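Side-chain contacts in nudix hydrolase domain-containing protein (PDB 3E57), which is of unknown specific function but, as a putative Nudix hydrolase, probably cleaves compounds in which a nucleoside diphosphate is linked to another group: residues 52-57 / 107-112; 19-24 / 45-50; 164-169 / 175-180; 97-102 / 186-191. All blocks are in the same frame, centred on the assembly; numbering follows the deposited sequence.

Overall arrangement
Interactions 1 and 2 lie together at one end of the molecule, their centres about 11 Å apart; they touch where strand 53-56 of interaction 1 pairs with strand 17-22 of interaction 2. Interactions 3 and 4 are in contact, about 15 Å between centres, where strand 176-181 leads into helix 185-189. Interaction 2 is the buried one, held by aliphatic groups and one phenylalanine between a helix and the sheet. The other three are partly buried: interaction 1 lays a peptide backbone over an aromatic face, while 3 and 4 each centre on a T-shaped aromatic pair. Interactions 1 to 3 all reach the same curled sheet, whereas interaction 4 ties a loop to a short helix.

Interaction 1 of 4, residues 52-57 / 107-112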
loop_
_atom_site.group_PDB
_atom_site.type_symbol
_atom_site.label_atom_id
_atom_site.label_comp_id
_atom_site.label_asym_id
_atom_site.label_seq_id
_atom_site.Cartn_x
_atom_site.Cartn_y
_atom_site.Cartn_z
ATOM N N GLY B 52 10.819 -2.533 -20.966
ATOM C CA GLY B 52 11.832 -1.601 -20.496
ATOM C C GLY B 52 12.568 -0.920 -21.634
ATOM O O GLY B 52 12.790 -1.523 -22.686
ATOM N N PHE B 53 12.920 0.345 -21.419
ATOM C CA PHE B 53 13.788 1.091 -22.329
ATOM C C PHE B 53 14.499 2.186 -21.539
ATOM O O PHE B 53 14.159 2.433 -20.378
ATOM C CB PHE B 53 12.997 1.665 -23.517
ATOM C CG PHE B 53 11.922 2.657 -23.135
ATOM C CD1 PHE B 53 12.104 4.018 -23.351
ATOM C CD2 PHE B 53 10.722 2.226 -22.588
ATOM C CE1 PHE B 53 11.117 4.933 -23.011
ATOM C CE2 PHE B 53 9.728 3.136 -22.247
ATOM C CZ PHE B 53 9.928 4.492 -22.458
ATOM N N PHE B 54 15.496 2.825 -22.148
ATOM C CA PHE B 54 16.282 3.844 -21.449
ATOM C C PHE B 54 16.015 5.249 -21.975
ATOM O O PHE B 54 15.759 5.436 -23.162
ATOM C CB PHE B 54 17.769 3.512 -21.513
ATOM C CG PHE B 54 18.120 2.222 -20.842
ATOM C CD1 PHE B 54 18.469 2.195 -19.500
ATOM C CD2 PHE B 54 18.082 1.030 -21.544
ATOM C CE1 PHE B 54 18.784 0.995 -18.869
ATOM C CE2 PHE B 54 18.394 -0.176 -20.923
ATOM C CZ PHE B 54 18.749 -0.191 -19.582
ATOM N N ARG B 55 16.064 6.222 -21.066
ATOM C CA ARG B 55 15.798 7.628 -21.372
ATOM C C ARG B 55 16.582 8.531 -20.426
ATOM O O ARG B 55 16.907 8.135 -19.308
ATOM C CB ARG B 55 14.302 7.946 -21.234
ATOM C CG ARG B 55 13.418 7.427 -22.373
ATOM C CD ARG B 55 13.724 8.108 -23.715
ATOM N NE ARG B 55 12.825 7.659 -24.787
ATOM C CZ ARG B 55 13.091 6.698 -25.679
ATOM N NH1 ARG B 55 14.249 6.042 -25.666
ATOM N NH2 ARG B 55 12.184 6.389 -26.600
ATOM N N GLU B 56 16.874 9.744 -20.888
ATOM C CA GLU B 56 17.559 10.753 -20.080
ATOM C C GLU B 56 16.830 10.983 -18.759
ATOM O O GLU B 56 15.612 11.136 -18.745
ATOM C CB GLU B 56 17.651 12.071 -20.863
ATOM C CG GLU B 56 18.216 13.261 -20.085
ATOM C CD GLU B 56 19.652 13.065 -19.636
ATOM O OE1 GLU B 56 20.400 12.310 -20.303
ATOM O OE2 GLU B 56 20.036 13.692 -18.620
ATOM N N ARG B 57 17.591 11.022 -17.665
ATOM C CA ARG B 57 17.038 11.131 -16.307
ATOM C C ARG B 57 16.268 12.429 -16.093
ATOM O O ARG B 57 15.142 12.412 -15.595
ATOM C CB ARG B 57 18.158 11.019 -15.263
ATOM C CG ARG B 57 17.687 11.096 -13.808
ATOM C CD ARG B 57 18.793 10.679 -12.845
ATOM N NE ARG B 57 18.467 10.979 -11.449
ATOM C CZ ARG B 57 19.237 10.666 -10.402
ATOM N NH1 ARG B 57 20.396 10.031 -10.571
ATOM N NH2 ARG B 57 18.845 10.984 -9.172
ATOM N N VAL B 107 18.712 2.514 -12.702
ATOM C CA VAL B 107 19.455 1.592 -13.551
ATOM C C VAL B 107 19.920 2.388 -14.768
ATOM O O VAL B 107 19.119 3.061 -15.408
ATOM C CB VAL B 107 18.590 0.387 -13.971
ATOM C CG1 VAL B 107 19.342 -0.507 -14.957
ATOM C CG2 VAL B 107 18.152 -0.402 -12.729
ATOM N N ARG B 108 21.217 2.318 -15.060
ATOM C CA ARG B 108 21.814 3.100 -16.145
ATOM C C ARG B 108 21.956 2.251 -17.393
ATOM O O ARG B 108 22.194 1.047 -17.318
ATOM C CB ARG B 108 23.192 3.615 -15.742
ATOM C CG ARG B 108 23.199 4.522 -14.524
ATOM C CD ARG B 108 24.622 4.750 -14.052
ATOM N NE ARG B 108 24.689 5.494 -12.796
ATOM C CZ ARG B 108 25.753 5.529 -11.991
ATOM N NH1 ARG B 108 26.861 4.852 -12.284
ATOM N NH2 ARG B 108 25.703 6.239 -10.868
ATOM N N GLU B 109 21.834 2.897 -18.546
ATOM C CA GLU B 109 21.964 2.220 -19.845
ATOM C C GLU B 109 23.254 1.413 -20.001
ATOM O O GLU B 109 23.260 0.364 -20.659
ATOM C CB GLU B 109 21.863 3.246 -20.974
ATOM C CG GLU B 109 21.663 2.623 -22.343
ATOM C CD GLU B 109 21.318 3.648 -23.398
ATOM O OE1 GLU B 109 21.653 4.837 -23.209
ATOM O OE2 GLU B 109 20.711 3.256 -24.418
ATOM N N GLY B 110 24.336 1.904 -19.400
ATOM C CA GLY B 110 25.629 1.238 -19.445
ATOM C C GLY B 110 25.795 0.076 -18.485
ATOM O O GLY B 110 26.854 -0.544 -18.452
ATOM N N ASP B 111 24.765 -0.225 -17.695
ATOM C CA ASP B 111 24.830 -1.350 -16.767
ATOM C C ASP B 111 24.678 -2.687 -17.476
ATOM O O ASP B 111 25.158 -3.702 -16.973
ATOM C CB ASP B 111 23.756 -1.231 -15.680
ATOM C CG ASP B 111 24.021 -0.096 -14.713
ATOM O OD1 ASP B 111 25.203 0.197 -14.422
ATOM O OD2 ASP B 111 23.033 0.488 -14.219
ATOM N N GLY B 112 24.000 -2.701 -18.623
ATOM C CA GLY B 112 23.862 -3.933 -19.395
ATOM C C GLY B 112 23.285 -3.783 -20.791
ATOM O O GLY B 112 22.772 -2.721 -21.163
#
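Phe54 packs against Glu109 in the loop that probably opens the Nudix box, the stretch leading from strand 103-104 into helix 115-130. The phenyl ring takes the backbone of this loop on one face: Glu109 CA sits 3.8 Å from the ring centroid, 23° off the normal, a CH-pi contact displaced toward the CD1-CE1 side. Glu109 CB and CG continue across the same ring, CB lying 3.8 Å from Phe54 CD1. With CG anti to its own N (chi1 -167°), Glu109 sends an extended chain past the ring and its carboxylate on to Arg17, which forms a salt bridge with OE2. The planes of ring and carboxylate differ by just 21°. At the ring's edge lies Val107 O, 4.0 Å from Phe54 CE1, and the valine adds an apolar touch, CG1 to the same CE1 at 4.2 Å. The loop holds its own shape: Asp111 N donates to Arg108 O at 2.9 Å, and Arg108 N returns a bond to Asp111 OD2 at 2.7 Å, reaching the carboxylate from above its plane. Asp111 OD1 also pairs with Arg125, a loop-to-helix bridge reminiscent of the Glu-Arg bridge of other Nudix boxes. Strand 17-22 runs between the two segments, bonded by its backbone to both, and Ala118 of helix 115-130 touches Phe54, Val107 and Asp111.

Interaction 2 of 4, residues 19-24 / 45-50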
loop_
_atom_site.group_PDB
_atom_site.type_symbol
_atom_site.label_atom_id
_atom_site.label_comp_id
_atom_site.label_asym_id
_atom_site.label_seq_id
_atom_site.Cartn_x
_atom_site.Cartn_y
_atom_site.Cartn_z
ATOM N N LEU B 19 16.801 3.370 -16.892
ATOM C CA LEU B 19 15.741 2.413 -17.210
ATOM C C LEU B 19 14.369 2.931 -16.783
ATOM O O LEU B 19 14.167 3.345 -15.629
ATOM C CB LEU B 19 16.009 1.051 -16.546
ATOM C CG LEU B 19 15.030 -0.105 -16.814
ATOM C CD1 LEU B 19 15.018 -0.487 -18.291
ATOM C CD2 LEU B 19 15.377 -1.313 -15.957
ATOM N N VAL B 20 13.432 2.881 -17.725
ATOM C CA VAL B 20 12.058 3.295 -17.492
ATOM C C VAL B 20 11.092 2.308 -18.134
ATOM O O VAL B 20 11.490 1.498 -18.961
ATOM C CB VAL B 20 11.804 4.713 -18.052
ATOM C CG1 VAL B 20 12.663 5.727 -17.326
ATOM C CG2 VAL B 20 12.075 4.773 -19.576
ATOM N N VAL B 21 9.831 2.363 -17.716
ATOM C CA VAL B 21 8.736 1.704 -18.422
ATOM C C VAL B 21 7.599 2.701 -18.586
ATOM O O VAL B 21 7.495 3.650 -17.820
ATOM C CB VAL B 21 8.210 0.456 -17.681
ATOM C CG1 VAL B 21 9.269 -0.621 -17.628
ATOM C CG2 VAL B 21 7.730 0.819 -16.275
ATOM N N LYS B 22 6.771 2.504 -19.608
ATOM C CA LYS B 22 5.568 3.313 -19.777
ATOM C C LYS B 22 4.600 2.930 -18.670
ATOM O O LYS B 22 4.448 1.752 -18.358
ATOM C CB LYS B 22 4.921 3.088 -21.153
ATOM C CG LYS B 22 5.750 3.597 -22.331
ATOM C CD LYS B 22 4.913 3.782 -23.619
ATOM C CE LYS B 22 4.277 2.476 -24.120
ATOM N NZ LYS B 22 3.694 2.618 -25.513
ATOM N N THR B 23 3.961 3.928 -18.071
ATOM C CA THR B 23 2.981 3.685 -17.031
ATOM C C THR B 23 1.843 2.813 -17.558
ATOM O O THR B 23 1.388 1.906 -16.862
ATOM C CB THR B 23 2.441 5.009 -16.458
ATOM O OG1 THR B 23 3.534 5.804 -15.984
ATOM C CG2 THR B 23 1.487 4.749 -15.311
ATOM N N GLU B 24 1.407 3.049 -18.796
ATOM C CA GLU B 24 0.338 2.229 -19.380
ATOM C C GLU B 24 0.725 0.747 -19.463
ATOM O O GLU B 24 -0.106 -0.120 -19.188
ATOM C CB GLU B 24 -0.121 2.763 -20.750
ATOM C CG GLU B 24 0.930 2.769 -21.852
ATOM C CD GLU B 24 0.384 3.325 -23.172
ATOM O OE1 GLU B 24 -0.509 2.678 -23.769
ATOM O OE2 GLU B 24 0.854 4.403 -23.610
ATOM N N LEU B 45 11.239 -9.542 -14.327
ATOM C CA LEU B 45 12.395 -9.420 -15.222
ATOM C C LEU B 45 11.976 -9.553 -16.685
ATOM O O LEU B 45 12.470 -8.823 -17.545
ATOM C CB LEU B 45 13.460 -10.463 -14.891
ATOM C CG LEU B 45 14.229 -10.302 -13.584
ATOM C CD1 LEU B 45 15.218 -11.450 -13.455
ATOM C CD2 LEU B 45 14.927 -8.936 -13.495
ATOM N N ASN B 46 11.062 -10.485 -16.951
ATOM C CA ASN B 46 10.442 -10.633 -18.274
ATOM C C ASN B 46 9.719 -9.356 -18.676
ATOM O O ASN B 46 9.834 -8.899 -19.808
ATOM C CB ASN B 46 9.457 -11.804 -18.274
ATOM C CG ASN B 46 10.154 -13.155 -18.272
ATOM O OD1 ASN B 46 11.347 -13.256 -18.588
ATOM N ND2 ASN B 46 9.411 -14.206 -17.923
ATOM N N PHE B 47 8.984 -8.771 -17.729
ATOM C CA PHE B 47 8.312 -7.486 -17.949
ATOM C C PHE B 47 9.296 -6.398 -18.359
ATOM O O PHE B 47 9.020 -5.615 -19.275
ATOM C CB PHE B 47 7.531 -7.075 -16.690
ATOM C CG PHE B 47 7.121 -5.640 -16.674
ATOM C CD1 PHE B 47 5.975 -5.225 -17.337
ATOM C CD2 PHE B 47 7.858 -4.699 -15.966
ATOM C CE1 PHE B 47 5.583 -3.890 -17.324
ATOM C CE2 PHE B 47 7.472 -3.369 -15.953
ATOM C CZ PHE B 47 6.330 -2.965 -16.630
ATOM N N LEU B 48 10.453 -6.356 -17.701
ATOM C CA LEU B 48 11.495 -5.388 -18.043
ATOM C C LEU B 48 12.044 -5.618 -19.450
ATOM O O LEU B 48 12.219 -4.680 -20.206
ATOM C CB LEU B 48 12.654 -5.443 -17.040
ATOM C CG LEU B 48 12.379 -4.983 -15.611
ATOM C CD1 LEU B 48 13.672 -5.059 -14.797
ATOM C CD2 LEU B 48 11.782 -3.574 -15.626
ATOM N N ASP B 49 12.329 -6.866 -19.790
ATOM C CA ASP B 49 12.852 -7.170 -21.123
ATOM C C ASP B 49 11.843 -6.837 -22.213
ATOM O O ASP B 49 12.228 -6.402 -23.296
ATOM C CB ASP B 49 13.284 -8.631 -21.221
ATOM C CG ASP B 49 14.722 -8.847 -20.774
ATOM O OD1 ASP B 49 15.523 -7.877 -20.814
ATOM O OD2 ASP B 49 15.043 -10.000 -20.389
ATOM N N GLN B 50 10.562 -7.029 -21.915
ATOM C CA GLN B 50 9.487 -6.784 -22.869
ATOM C C GLN B 50 9.092 -5.302 -22.999
ATOM O O GLN B 50 8.745 -4.840 -24.088
ATOM C CB GLN B 50 8.280 -7.624 -22.488
ATOM C CG GLN B 50 7.159 -7.603 -23.493
ATOM C CD GLN B 50 6.056 -8.568 -23.157
ATOM O OE1 GLN B 50 5.903 -8.987 -22.005
ATOM N NE2 GLN B 50 5.267 -8.927 -24.161
#
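Val21 and Phe47 meet head-on: the valine points from strand 19-22 toward helix 45-50, and the phenyl ring comes from the opposite direction. Val21 CG1 lies 3.7 Å from Phe47 CE2, while Val21 CB is 4.0 Å from CZ, so the far corner of the ring rests on the branched end of the valine. Phe47 gets there because its CG is anti to N (chi1 164°), which carries the ring out from the flank of the helix to the strand. The aliphatic part of the contact belongs to Leu48, whose CD2 reaches Leu19 CD2 at 4.3 Å and Val21 CG1 at 4.4 Å. This is helix-on-sheet packing, the helix lying almost square to the strand at 86° with the axes 9.4 Å apart; alternate residues of the strand, Leu19 and Val21, face it, and Val20 points away. Further ring contacts surround Phe47, Phe30 edge-to-face and Tyr51 with its plane at an intermediate tilt. Leu48 also touches Phe119 of helix 115-130 and Val69 of the adjoining strand. Among polar groups, Lys22 NZ and Glu24 OE2 form a long salt bridge of 3.9 Å at the start of helix 23-30.

Interaction 3 of 4, residues 164-169 / 175-180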
loop_
_atom_site.group_PDB
_atom_site.type_symbol
_atom_site.label_atom_id
_atom_site.label_comp_id
_atom_site.label_asym_id
_atom_site.label_seq_id
_atom_site.Cartn_x
_atom_site.Cartn_y
_atom_site.Cartn_z
ATOM N N GLY B 164 23.165 -10.379 4.696
ATOM C CA GLY B 164 24.613 -10.534 4.611
ATOM C C GLY B 164 25.386 -9.976 5.784
ATOM O O GLY B 164 24.892 -9.938 6.912
ATOM N N LYS B 165 26.617 -9.565 5.512
ATOM C CA LYS B 165 27.432 -8.885 6.493
ATOM C C LYS B 165 27.494 -7.443 6.047
ATOM O O LYS B 165 27.796 -7.172 4.886
ATOM C CB LYS B 165 28.850 -9.490 6.558
ATOM C CG LYS B 165 29.637 -9.084 7.812
ATOM C CD LYS B 165 29.444 -10.077 8.984
ATOM C CE LYS B 165 29.331 -9.358 10.341
ATOM N NZ LYS B 165 30.501 -8.496 10.686
ATOM N N PHE B 166 27.169 -6.529 6.956
ATOM C CA PHE B 166 27.311 -5.102 6.716
ATOM C C PHE B 166 28.594 -4.639 7.391
ATOM O O PHE B 166 28.838 -4.978 8.541
ATOM C CB PHE B 166 26.120 -4.320 7.290
ATOM C CG PHE B 166 26.297 -2.835 7.226
ATOM C CD1 PHE B 166 25.963 -2.133 6.076
ATOM C CD2 PHE B 166 26.829 -2.138 8.302
ATOM C CE1 PHE B 166 26.153 -0.769 6.005
ATOM C CE2 PHE B 166 27.014 -0.772 8.233
ATOM C CZ PHE B 166 26.678 -0.089 7.083
ATOM N N PHE B 167 29.397 -3.853 6.678
ATOM C CA PHE B 167 30.668 -3.356 7.215
ATOM C C PHE B 167 30.607 -1.867 7.488
ATOM O O PHE B 167 30.908 -1.432 8.602
ATOM C CB PHE B 167 31.817 -3.672 6.259
ATOM C CG PHE B 167 32.025 -5.137 6.043
ATOM C CD1 PHE B 167 32.569 -5.926 7.049
ATOM C CD2 PHE B 167 31.666 -5.735 4.842
ATOM C CE1 PHE B 167 32.757 -7.286 6.861
ATOM C CE2 PHE B 167 31.850 -7.093 4.641
ATOM C CZ PHE B 167 32.399 -7.873 5.655
ATOM N N SER B 168 30.213 -1.089 6.481
ATOM C CA SER B 168 30.107 0.361 6.632
ATOM C C SER B 168 29.397 1.029 5.457
ATOM O O SER B 168 29.125 0.398 4.434
ATOM C CB SER B 168 31.503 0.982 6.761
ATOM O OG SER B 168 32.214 0.888 5.535
ATOM N N VAL B 169 29.119 2.319 5.613
ATOM C CA VAL B 169 28.643 3.138 4.502
ATOM C C VAL B 169 29.864 3.644 3.736
ATOM O O VAL B 169 30.919 3.887 4.326
ATOM C CB VAL B 169 27.729 4.314 4.969
ATOM C CG1 VAL B 169 26.600 3.787 5.836
ATOM C CG2 VAL B 169 28.519 5.397 5.705
ATOM N N PHE B 175 26.128 9.894 5.287
ATOM C CA PHE B 175 25.136 9.098 6.018
ATOM C C PHE B 175 25.659 8.616 7.355
ATOM O O PHE B 175 26.861 8.350 7.505
ATOM C CB PHE B 175 24.754 7.861 5.220
ATOM C CG PHE B 175 24.208 8.160 3.868
ATOM C CD1 PHE B 175 22.882 8.540 3.712
ATOM C CD2 PHE B 175 25.015 8.067 2.749
ATOM C CE1 PHE B 175 22.372 8.822 2.453
ATOM C CE2 PHE B 175 24.521 8.343 1.489
ATOM C CZ PHE B 175 23.199 8.723 1.336
ATOM N N GLU B 176 24.756 8.497 8.322
ATOM C CA GLU B 176 25.009 7.657 9.473
ATOM C C GLU B 176 24.141 6.431 9.312
ATOM O O GLU B 176 23.209 6.429 8.516
ATOM C CB GLU B 176 24.712 8.360 10.794
ATOM C CG GLU B 176 25.284 7.623 12.035
ATOM C CD GLU B 176 26.719 7.087 11.838
ATOM O OE1 GLU B 176 27.626 7.888 11.490
ATOM O OE2 GLU B 176 26.935 5.864 12.038
ATOM N N TRP B 177 24.489 5.379 10.040
ATOM C CA TRP B 177 23.796 4.114 9.960
ATOM C C TRP B 177 23.632 3.545 11.353
ATOM O O TRP B 177 24.342 3.920 12.286
ATOM C CB TRP B 177 24.578 3.137 9.080
ATOM C CG TRP B 177 25.966 2.888 9.579
ATOM C CD1 TRP B 177 27.102 3.556 9.215
ATOM C CD2 TRP B 177 26.364 1.918 10.552
ATOM N NE1 TRP B 177 28.184 3.050 9.894
ATOM C CE2 TRP B 177 27.758 2.050 10.726
ATOM C CE3 TRP B 177 25.678 0.953 11.298
ATOM C CZ2 TRP B 177 28.480 1.248 11.614
ATOM C CZ3 TRP B 177 26.397 0.154 12.183
ATOM C CH2 TRP B 177 27.782 0.309 12.333
ATOM N N GLU B 178 22.682 2.630 11.466
ATOM C CA GLU B 178 22.401 1.901 12.682
ATOM C C GLU B 178 21.923 0.545 12.227
ATOM O O GLU B 178 21.209 0.458 11.237
ATOM C CB GLU B 178 21.257 2.560 13.455
ATOM C CG GLU B 178 21.651 3.496 14.568
ATOM C CD GLU B 178 20.428 4.021 15.301
ATOM O OE1 GLU B 178 19.835 5.011 14.830
ATOM O OE2 GLU B 178 20.053 3.429 16.337
ATOM N N LEU B 179 22.300 -0.504 12.946
ATOM C CA LEU B 179 21.687 -1.813 12.751
ATOM C C LEU B 179 20.720 -1.974 13.913
ATOM O O LEU B 179 21.134 -1.928 15.063
ATOM C CB LEU B 179 22.731 -2.936 12.747
ATOM C CG LEU B 179 23.556 -3.075 11.466
ATOM C CD1 LEU B 179 24.799 -3.914 11.712
ATOM C CD2 LEU B 179 22.737 -3.682 10.348
ATOM N N ILE B 180 19.429 -2.100 13.625
ATOM C CA ILE B 180 18.454 -2.239 14.696
ATOM C C ILE B 180 17.851 -3.626 14.687
ATOM O O ILE B 180 17.702 -4.243 13.638
ATOM C CB ILE B 180 17.337 -1.165 14.617
ATOM C CG1 ILE B 180 16.427 -1.392 13.410
ATOM C CG2 ILE B 180 17.954 0.247 14.579
ATOM C CD1 ILE B 180 15.237 -0.456 13.383
#
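The indole of Trp177 has a different neighbour on each face. Over its centre stands Phe166 CE2, 3.6 Å above the plane; on the opposite face, toward the rim, lies the carboxylate oxygen Glu176 OE2. Phe166 therefore presents an edge to the indole in a T-shaped pair, with the phenyl and six-membered ring centroids 5.0 Å apart and the planes at 60°. The phenyl ring has the peptide nitrogen of Ser168 over one face; at its edge, in plane, is Trp177 CE2. Trp177 CG falls between its backbone N and carbonyl carbon (chi1 58°), which turns the indole toward strand 165-169 and along it to Val169. There CG1 of the valine comes tightly against Trp177 CD1 at 3.4 Å. The two strands run nearly antiparallel, at 159°, but 7.7 Å apart by their axes, so side chains fill the gap: each pairs elsewhere in the curled sheet, 165-169 with 131-145 and 176-181 with 80-85. Phe167 and Ser168 make a classic beta bulge opposite Asp132. Leu179 closes the other end of the row, its CD1 4.3 Å from Phe166 CD2, and Leu82 of strand 80-85 touches both aromatic residues. Trp177 N gives a nearly straight bond to Glu176 OE2 at 3.2 Å, holding that oxygen near the indole, whereas Val169 N is buried with no partner.

Interaction 4 of 4, residues 97-102 / 186-191; sequences NLYSLG and EKFSGV
Tyr99 and Phe188 meet across two unlike backbones, their CA atoms 7.4 Å apart. Residues 97-102 form an irregular, mostly extended loop, whereas 186-191 carry the end of a helix, then a turn. Glu186 O accepts twice, from Gly190 N at 3.2 Å and from Ser189 OG at 2.7 Å, both on the same face of its carbonyl plane; Val191 N then bonds back to Phe188 O, which brings Val191 round beside the loop. The main side-chain contact is a T-shaped stack. Phe188 turns its edge to the tyrosine, CE1 lying 3.6 Å above the Tyr99 plane and over its centre, with the ring planes at 67°. The tyrosine CG is anti to the carbonyl carbon (chi1 -64°), which puts the ring toward the helix and offers it a face. At the edge of that ring, in its plane, Val191 CG2 touches Tyr99 CD2 at 3.8 Å, so the tyrosine is approached on a face and at an edge. Around this pair, Ile83 and Glu178 from two strands of the sheet touch Tyr99, and Ile180 touches Phe188. Leu101, further along the loop, packs on Ser199 and Ala200 of helix 194-206. The arrangement belongs to the periphery of the Nudix alpha-beta-alpha sandwich, where the loop entering strand 103-104 is packed against the short helix that follows strand 176-181.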
loop_
_atom_site.group_PDB
_atom_site.type_symbol
_atom_site.label_atom_id
_atom_site.label_comp_id
_atom_site.label_asym_id
_atom_site.label_seq_id
_atom_site.Cartn_x
_atom_site.Cartn_y
_atom_site.Cartn_z
ATOM N N ASN B 97 16.053 15.387 8.795
ATOM C CA ASN B 97 16.574 14.123 8.316
ATOM C C ASN B 97 15.821 12.979 8.960
ATOM O O ASN B 97 15.910 12.759 10.168
ATOM C CB ASN B 97 18.069 14.034 8.586
ATOM C CG ASN B 97 18.860 15.085 7.809
ATOM O OD1 ASN B 97 19.615 15.868 8.394
ATOM N ND2 ASN B 97 18.669 15.118 6.493
ATOM N N LEU B 98 15.028 12.298 8.139
ATOM C CA LEU B 98 14.280 11.133 8.564
ATOM C C LEU B 98 15.211 9.940 8.564
ATOM O O LEU B 98 16.206 9.916 7.836
ATOM C CB LEU B 98 13.137 10.838 7.599
ATOM C CG LEU B 98 11.960 11.809 7.470
ATOM C CD1 LEU B 98 11.515 11.843 6.014
ATOM C CD2 LEU B 98 10.813 11.410 8.350
ATOM N N TYR B 99 14.883 8.950 9.377
ATOM C CA TYR B 99 15.494 7.639 9.228
ATOM C C TYR B 99 14.965 7.020 7.926
ATOM O O TYR B 99 13.799 7.205 7.557
ATOM C CB TYR B 99 15.134 6.741 10.393
ATOM C CG TYR B 99 15.648 7.189 11.754
ATOM C CD1 TYR B 99 17.002 7.185 12.050
ATOM C CD2 TYR B 99 14.765 7.556 12.749
ATOM C CE1 TYR B 99 17.465 7.569 13.326
ATOM C CE2 TYR B 99 15.200 7.937 14.004
ATOM C CZ TYR B 99 16.553 7.940 14.294
ATOM O OH TYR B 99 16.962 8.332 15.566
ATOM N N SER B 100 15.824 6.305 7.220
ATOM C CA SER B 100 15.398 5.638 5.995
ATOM C C SER B 100 15.764 4.155 6.023
ATOM O O SER B 100 16.700 3.737 6.714
ATOM C CB SER B 100 15.996 6.344 4.786
ATOM O OG SER B 100 17.389 6.182 4.775
ATOM N N LEU B 101 14.994 3.379 5.271
ATOM C CA LEU B 101 15.094 1.935 5.217
ATOM C C LEU B 101 15.040 1.594 3.738
ATOM O O LEU B 101 13.987 1.751 3.087
ATOM C CB LEU B 101 13.910 1.269 5.912
ATOM C CG LEU B 101 13.891 -0.255 5.869
ATOM C CD1 LEU B 101 14.997 -0.807 6.786
ATOM C CD2 LEU B 101 12.542 -0.846 6.233
ATOM N N GLY B 102 16.163 1.160 3.206
ATOM C CA GLY B 102 16.236 0.809 1.808
ATOM C C GLY B 102 17.211 1.696 1.080
ATOM O O GLY B 102 17.219 2.913 1.276
ATOM N N GLU B 186 9.328 -1.625 14.294
ATOM C CA GLU B 186 7.994 -1.013 14.369
ATOM C C GLU B 186 8.069 0.444 14.869
ATOM O O GLU B 186 7.421 1.334 14.308
ATOM C CB GLU B 186 7.086 -1.848 15.266
ATOM C CG GLU B 186 5.681 -1.293 15.476
ATOM C CD GLU B 186 4.836 -2.218 16.341
ATOM O OE1 GLU B 186 4.322 -3.213 15.797
ATOM O OE2 GLU B 186 4.690 -1.957 17.557
ATOM N N LYS B 187 8.859 0.678 15.913
ATOM C CA LYS B 187 9.121 2.035 16.427
ATOM C C LYS B 187 9.632 2.977 15.329
ATOM O O LYS B 187 9.090 4.058 15.104
ATOM C CB LYS B 187 10.160 1.945 17.551
ATOM C CG LYS B 187 10.650 3.258 18.052
ATOM C CD LYS B 187 11.638 3.111 19.200
ATOM C CE LYS B 187 13.016 2.718 18.709
ATOM N NZ LYS B 187 14.000 2.689 19.812
ATOM N N PHE B 188 10.674 2.546 14.629
ATOM C CA PHE B 188 11.247 3.349 13.538
ATOM C C PHE B 188 10.277 3.575 12.394
ATOM O O PHE B 188 10.234 4.665 11.823
ATOM C CB PHE B 188 12.553 2.725 13.022
ATOM C CG PHE B 188 13.728 2.997 13.895
ATOM C CD1 PHE B 188 14.597 4.035 13.604
ATOM C CD2 PHE B 188 13.969 2.215 15.022
ATOM C CE1 PHE B 188 15.664 4.294 14.397
ATOM C CE2 PHE B 188 15.042 2.457 15.827
ATOM C CZ PHE B 188 15.901 3.514 15.526
ATOM N N SER B 189 9.475 2.570 12.056
ATOM C CA SER B 189 8.497 2.729 10.976
ATOM C C SER B 189 7.498 3.839 11.284
ATOM O O SER B 189 6.995 4.498 10.375
ATOM C CB SER B 189 7.733 1.420 10.707
ATOM O OG SER B 189 6.783 1.186 11.728
ATOM N N GLY B 190 7.228 4.051 12.570
ATOM C CA GLY B 190 6.350 5.103 13.009
ATOM C C GLY B 190 6.811 6.505 12.651
ATOM O O GLY B 190 5.984 7.386 12.533
ATOM N N VAL B 191 8.119 6.719 12.497
ATOM C CA VAL B 191 8.662 8.052 12.183
ATOM C C VAL B 191 9.227 8.159 10.767
ATOM O O VAL B 191 9.774 9.185 10.371
ATOM C CB VAL B 191 9.745 8.461 13.195
ATOM C CG1 VAL B 191 9.143 8.499 14.600
ATOM C CG2 VAL B 191 10.940 7.514 13.152
#